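Local structure of peptide synthetase, module 7 (Actinoplanes teichomyceticus, 4TX3) at residues A65-I69 / R173-Q179; E68-T73 / H84-A89. The protein is a condensation-type domain from module 7 of a non-ribosomal peptide synthetase and probably recruits the oxygenases that tailor the bound peptide. All coordinates share one frame; numbering follows the deposited sequence.

Contact 1. Residues A65-I69 / R173-Q179; sequences ARHEI and RAPLALQ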
loop_
_atom_site.group_PDB
_atom_site.type_symbol
_atom_site.label_atom_id
_atom_site.label_comp_id
_atom_site.label_asym_id
_atom_site.label_seq_id
_atom_site.Cartn_x
_atom_site.Cartn_y
_atom_site.Cartn_z
ATOM N N ALA B 65 -5.626 20.839 -7.670
ATOM C CA ALA B 65 -6.617 21.432 -6.773
ATOM C C ALA B 65 -6.474 20.779 -5.403
ATOM O O ALA B 65 -6.489 21.454 -4.384
ATOM C CB ALA B 65 -8.035 21.270 -7.312
ATOM N N ARG B 66 -6.293 19.464 -5.403
ATOM C CA ARG B 66 -6.159 18.685 -4.178
ATOM C C ARG B 66 -4.860 19.013 -3.430
ATOM O O ARG B 66 -4.866 19.108 -2.201
ATOM C CB ARG B 66 -6.235 17.193 -4.522
ATOM C CG ARG B 66 -6.086 16.209 -3.374
ATOM C CD ARG B 66 -6.433 14.804 -3.877
ATOM N NE ARG B 66 -5.985 13.750 -2.973
ATOM C CZ ARG B 66 -6.658 13.351 -1.894
ATOM N NH1 ARG B 66 -7.822 13.915 -1.578
ATOM N NH2 ARG B 66 -6.167 12.381 -1.133
ATOM N N HIS B 67 -3.764 19.197 -4.174
ATOM C CA HIS B 67 -2.427 19.419 -3.598
ATOM C C HIS B 67 -1.885 20.826 -3.858
ATOM O O HIS B 67 -1.429 21.119 -4.962
ATOM C CB HIS B 67 -1.421 18.411 -4.164
ATOM C CG HIS B 67 -1.781 16.980 -3.918
ATOM N ND1 HIS B 67 -1.432 16.312 -2.764
ATOM C CD2 HIS B 67 -2.438 16.080 -4.689
ATOM C CE1 HIS B 67 -1.875 15.068 -2.825
ATOM N NE2 HIS B 67 -2.486 14.900 -3.982
ATOM N N GLU B 68 -1.902 21.682 -2.841
ATOM C CA GLU B 68 -1.446 23.069 -2.995
ATOM C C GLU B 68 -0.045 23.224 -3.578
ATOM O O GLU B 68 0.206 24.146 -4.350
ATOM C CB GLU B 68 -1.489 23.792 -1.653
ATOM C CG GLU B 68 -2.880 24.131 -1.200
ATOM C CD GLU B 68 -2.910 24.638 0.227
ATOM O OE1 GLU B 68 -1.823 24.774 0.854
ATOM O OE2 GLU B 68 -4.032 24.886 0.721
ATOM N N ILE B 69 0.865 22.337 -3.206
ATOM C CA ILE B 69 2.236 22.483 -3.666
ATOM C C ILE B 69 2.368 22.437 -5.196
ATOM O O ILE B 69 3.275 23.064 -5.739
ATOM C CB ILE B 69 3.175 21.420 -3.036
ATOM C CG1 ILE B 69 4.633 21.873 -3.217
ATOM C CG2 ILE B 69 2.869 19.987 -3.565
ATOM C CD1 ILE B 69 5.623 21.039 -2.488
ATOM N N ARG B 173 -14.352 13.993 -3.064
ATOM C CA ARG B 173 -13.378 13.495 -2.091
ATOM C C ARG B 173 -13.302 14.387 -0.878
ATOM O O ARG B 173 -13.509 15.590 -0.979
ATOM C CB ARG B 173 -11.969 13.391 -2.696
ATOM C CG ARG B 173 -11.913 12.881 -4.127
ATOM C CD ARG B 173 -10.515 12.438 -4.490
ATOM N NE ARG B 173 -10.058 11.373 -3.609
ATOM C CZ ARG B 173 -8.817 10.905 -3.585
ATOM N NH1 ARG B 173 -7.890 11.410 -4.386
ATOM N NH2 ARG B 173 -8.503 9.935 -2.750
ATOM N N ALA B 174 -12.977 13.788 0.264
ATOM C CA ALA B 174 -12.521 14.536 1.434
ATOM C C ALA B 174 -11.183 15.233 1.140
ATOM O O ALA B 174 -10.289 14.645 0.530
ATOM C CB ALA B 174 -12.379 13.603 2.633
ATOM N N PRO B 175 -11.042 16.488 1.580
ATOM C CA PRO B 175 -9.782 17.241 1.441
ATOM C C PRO B 175 -8.635 16.615 2.228
ATOM O O PRO B 175 -8.899 15.862 3.168
ATOM C CB PRO B 175 -10.134 18.615 2.006
ATOM C CG PRO B 175 -11.293 18.369 2.928
ATOM C CD PRO B 175 -12.071 17.242 2.315
ATOM N N LEU B 176 -7.389 16.884 1.843
ATOM C CA LEU B 176 -6.247 16.452 2.659
ATOM C C LEU B 176 -6.381 17.036 4.061
ATOM O O LEU B 176 -6.949 18.113 4.240
ATOM C CB LEU B 176 -4.913 16.894 2.047
ATOM C CG LEU B 176 -4.496 16.266 0.719
ATOM C CD1 LEU B 176 -3.194 16.878 0.223
ATOM C CD2 LEU B 176 -4.367 14.769 0.881
ATOM N N ALA B 177 -5.872 16.333 5.057
ATOM C CA ALA B 177 -5.857 16.897 6.390
ATOM C C ALA B 177 -4.762 17.969 6.455
ATOM O O ALA B 177 -4.967 19.058 6.988
ATOM C CB ALA B 177 -5.634 15.806 7.440
ATOM N N LEU B 178 -3.617 17.652 5.867
ATOM C CA LEU B 178 -2.482 18.562 5.769
ATOM C C LEU B 178 -2.144 18.925 4.335
ATOM O O LEU B 178 -2.101 18.054 3.468
ATOM C CB LEU B 178 -1.243 17.935 6.414
ATOM C CG LEU B 178 -1.397 17.556 7.881
ATOM C CD1 LEU B 178 -0.065 17.061 8.380
ATOM C CD2 LEU B 178 -1.873 18.761 8.682
ATOM N N GLN B 179 -1.901 20.210 4.096
ATOM C CA GLN B 179 -1.219 20.681 2.884
ATOM C C GLN B 179 0.278 20.886 3.156
ATOM O O GLN B 179 0.682 21.001 4.315
ATOM C CB GLN B 179 -1.847 21.981 2.389
ATOM C CG GLN B 179 -3.281 21.815 1.960
ATOM C CD GLN B 179 -3.421 20.988 0.697
ATOM O OE1 GLN B 179 -2.474 20.857 -0.104
ATOM N NE2 GLN B 179 -4.610 20.424 0.507
HETATM O O HOH W 1 -7.131 18.558 -0.472
HETATM O O HOH W 2 -9.723 12.183 0.101
HETATM O O HOH W 3 0.397 20.563 -0.803
#

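Contact 2. Residues E68-T73 / H84-A89; sequences EILRTT and HIHDAA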
loop_
_atom_site.group_PDB
_atom_site.type_symbol
_atom_site.label_atom_id
_atom_site.label_comp_id
_atom_site.label_asym_id
_atom_site.label_seq_id
_atom_site.Cartn_x
_atom_site.Cartn_y
_atom_site.Cartn_z
ATOM N N GLU B 68 -1.902 21.682 -2.841
ATOM C CA GLU B 68 -1.446 23.069 -2.995
ATOM C C GLU B 68 -0.045 23.224 -3.578
ATOM O O GLU B 68 0.206 24.146 -4.350
ATOM C CB GLU B 68 -1.489 23.792 -1.653
ATOM C CG GLU B 68 -2.880 24.131 -1.200
ATOM C CD GLU B 68 -2.910 24.638 0.227
ATOM O OE1 GLU B 68 -1.823 24.774 0.854
ATOM O OE2 GLU B 68 -4.032 24.886 0.721
ATOM N N ILE B 69 0.865 22.337 -3.206
ATOM C CA ILE B 69 2.236 22.483 -3.666
ATOM C C ILE B 69 2.368 22.437 -5.196
ATOM O O ILE B 69 3.275 23.064 -5.739
ATOM C CB ILE B 69 3.175 21.420 -3.036
ATOM C CG1 ILE B 69 4.633 21.873 -3.217
ATOM C CG2 ILE B 69 2.869 19.987 -3.565
ATOM C CD1 ILE B 69 5.623 21.039 -2.488
ATOM N N LEU B 70 1.454 21.741 -5.885
ATOM C CA LEU B 70 1.426 21.724 -7.353
ATOM C C LEU B 70 0.884 23.017 -8.004
ATOM O O LEU B 70 0.953 23.183 -9.230
ATOM C CB LEU B 70 0.586 20.554 -7.845
ATOM C CG LEU B 70 1.060 19.139 -7.543
ATOM C CD1 LEU B 70 0.127 18.149 -8.224
ATOM C CD2 LEU B 70 2.487 18.965 -8.007
ATOM N N ARG B 71 0.306 23.908 -7.204
ATOM C CA ARG B 71 -0.069 25.232 -7.696
ATOM C C ARG B 71 0.668 26.286 -6.868
ATOM O O ARG B 71 0.149 27.354 -6.567
ATOM C CB ARG B 71 -1.590 25.444 -7.658
ATOM C CG ARG B 71 -2.290 24.879 -6.432
ATOM C CD ARG B 71 -3.810 24.933 -6.590
ATOM N NE ARG B 71 -4.516 24.132 -5.594
ATOM C CZ ARG B 71 -4.903 24.594 -4.405
ATOM N NH1 ARG B 71 -4.646 25.855 -4.063
ATOM N NH2 ARG B 71 -5.542 23.795 -3.554
ATOM N N THR B 72 1.890 25.953 -6.488
ATOM C CA THR B 72 2.732 26.875 -5.763
ATOM C C THR B 72 3.874 27.376 -6.651
ATOM O O THR B 72 4.493 26.590 -7.367
ATOM C CB THR B 72 3.313 26.213 -4.510
ATOM O OG1 THR B 72 2.245 25.682 -3.719
ATOM C CG2 THR B 72 4.088 27.216 -3.690
ATOM N N THR B 73 4.135 28.680 -6.612
ATOM C CA THR B 73 5.337 29.241 -7.204
ATOM C C THR B 73 6.210 29.722 -6.081
ATOM O O THR B 73 5.749 29.788 -4.943
ATOM C CB THR B 73 5.050 30.413 -8.162
ATOM O OG1 THR B 73 4.165 31.350 -7.523
ATOM C CG2 THR B 73 4.446 29.905 -9.465
ATOM N N HIS B 84 4.238 30.883 -2.731
ATOM C CA HIS B 84 3.012 31.531 -3.168
ATOM C C HIS B 84 1.992 30.512 -3.720
ATOM O O HIS B 84 2.140 29.979 -4.827
ATOM C CB HIS B 84 3.297 32.596 -4.223
ATOM C CG HIS B 84 2.095 33.423 -4.562
ATOM N ND1 HIS B 84 2.099 34.800 -4.511
ATOM C CD2 HIS B 84 0.838 33.066 -4.922
ATOM C CE1 HIS B 84 0.903 35.254 -4.839
ATOM N NE2 HIS B 84 0.119 34.222 -5.090
ATOM N N ILE B 85 0.937 30.284 -2.951
ATOM C CA ILE B 85 -0.051 29.275 -3.285
ATOM C C ILE B 85 -1.183 29.872 -4.114
ATOM O O ILE B 85 -1.970 30.660 -3.624
ATOM C CB ILE B 85 -0.593 28.635 -1.993
ATOM C CG1 ILE B 85 0.570 27.987 -1.224
ATOM C CG2 ILE B 85 -1.701 27.643 -2.290
ATOM C CD1 ILE B 85 0.232 27.616 0.223
ATOM N N HIS B 86 -1.249 29.500 -5.382
ATOM C CA HIS B 86 -2.322 29.951 -6.258
ATOM C C HIS B 86 -3.593 29.124 -6.041
ATOM O O HIS B 86 -3.521 27.973 -5.608
ATOM C CB HIS B 86 -1.870 29.874 -7.721
ATOM C CG HIS B 86 -0.625 30.658 -8.011
ATOM N ND1 HIS B 86 -0.653 31.935 -8.534
ATOM C CD2 HIS B 86 0.686 30.354 -7.831
ATOM C CE1 HIS B 86 0.585 32.380 -8.673
ATOM N NE2 HIS B 86 1.418 31.442 -8.256
ATOM N N ASP B 87 -4.747 29.722 -6.329
ATOM C CA ASP B 87 -6.033 29.022 -6.282
ATOM C C ASP B 87 -6.107 27.816 -7.207
ATOM O O ASP B 87 -6.783 26.833 -6.897
ATOM C CB ASP B 87 -7.169 29.960 -6.661
ATOM C CG ASP B 87 -7.536 30.901 -5.553
ATOM O OD1 ASP B 87 -7.142 30.640 -4.390
ATOM O OD2 ASP B 87 -8.232 31.894 -5.852
ATOM N N ALA B 88 -5.449 27.910 -8.359
ATOM C CA ALA B 88 -5.416 26.804 -9.306
ATOM C C ALA B 88 -4.125 26.748 -10.127
ATOM O O ALA B 88 -3.342 27.706 -10.173
ATOM C CB ALA B 88 -6.608 26.879 -10.227
ATOM N N ALA B 89 -3.904 25.598 -10.754
ATOM C CA ALA B 89 -2.837 25.437 -11.737
ATOM C C ALA B 89 -3.455 25.357 -13.125
ATOM O O ALA B 89 -4.392 24.577 -13.353
ATOM C CB ALA B 89 -1.992 24.192 -11.445
#

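Contact 1. Residues A65-I69 / R173-Q179
Arg66 meets the 173-179 loop with both faces of its guanidinium. On one side it lies flat on the guanidinium of Arg173, the group centres 3.7 Å apart and the planes only 16° off parallel; across the other, CD2 of Leu176 sits 3.6 Å from Arg66 NH2. With CG anti to the backbone N (chi1 179°) and the chain extended as far as NE, the head reaches between these two neighbours, and NH1 makes a weak bond of 3.3 Å to Ala174 O at the rim, backed by a water joining the same two atoms. Asp157 bridges to both arginines and probably offsets the like charges of the stack, and Arg173 also pairs with an acidic side chain of the chain of another protein. Arg66 O takes a nearly straight bond from Gln179 NE2 (3.0 Å) and one from a water that leads to Leu176 N. His67, just past the helix, has ND1 3.5 Å from Leu176 CD1, while its NE2 bonds to Asp157. The N-H of Glu68 meets Gln179 OE1 at 2.9 Å, from above the amide carbonyl plane, and the Glu68 carboxylate, salt-bridged to Arg13, stacks on that amide with planes 25° apart. With an alanine in place of Gln179, Arg66 O and Glu68 N would probably lose their side-chain mate, and the Glu68 carboxylate the amide it stacks on. This helix C-terminus and the turn after it carry the opening of the RHExLRTxF core motif of condensation domains, here fastened to the loop that leads into helix 180-191.

Contact 2. Residues E68-T73 / H84-A89
Arg71 reaches along the 86-88 backbone to bond His86 O through NH1 (2.9 Å), the acceptor lying in the guanidinium plane. Its CG occupies the crowded position between the backbone N and carbonyl carbon (chi1 40°), from which the extended chain passes His86 O at CD (3.2 Å), while Asp87 O stands over one face of the head. NE and NH2 turn instead to the carbonyls of Ala64 and Ala65 at the end of helix 53-66, so this single guanidinium ties three main-chain oxygens together. Behind it, Arg71 O accepts from His86 N, and CB of Arg71 packs on CB of Ala89 at 4.0 Å.

The bond at Arg71 O continues a short antiparallel beta hairpin of strands 72-73 and 84-85, in which Thr72 and Ile85 form a non-hydrogen-bonded pair and Thr73 and His84 a hydrogen-bonded one. On the face of Thr72 and Ile85 the two side chains run side by side; Thr72 OG1, which bonds back to Glu68 O (2.6 Å), is also the atom nearest Ile85, 3.8 Å from its CG1. The branches of Ile85 divide, CG2 resting 3.9 Å from both Glu68 CG and Arg71 NH1, and CD1 near the Glu68 carboxylate. On the Thr73 side, Thr73 OG1 lies between its backbone N and carbonyl carbon (chi1 49°) and meets His86 NE2 at 2.8 Å. The His86 ring presents its edge to that hydroxyl and to Arg71 O, and His84 CD2 sits over the centre of one of its faces.

How the contacts relate
At the end of helix 53-66 the chain runs through residues 65-73, from which both contacts start; they share Glu68 and Ile69. Contact 2 closes the short excursion through residues 74-83, making a local hairpin. Contact 1 waits for the chain to pass through that hairpin, strand 96-97, helix 103-112, strands 123-129 and 134-142 and helix 148-166 before residues 173-179 return to the same corner. The second half of contact 2 therefore falls within the span of contact 1. Their centres are 11 Å apart. Together they tie the C-terminal end of helix 53-66 to the hairpin on one hand and to the approach to helix 180-191 on the other.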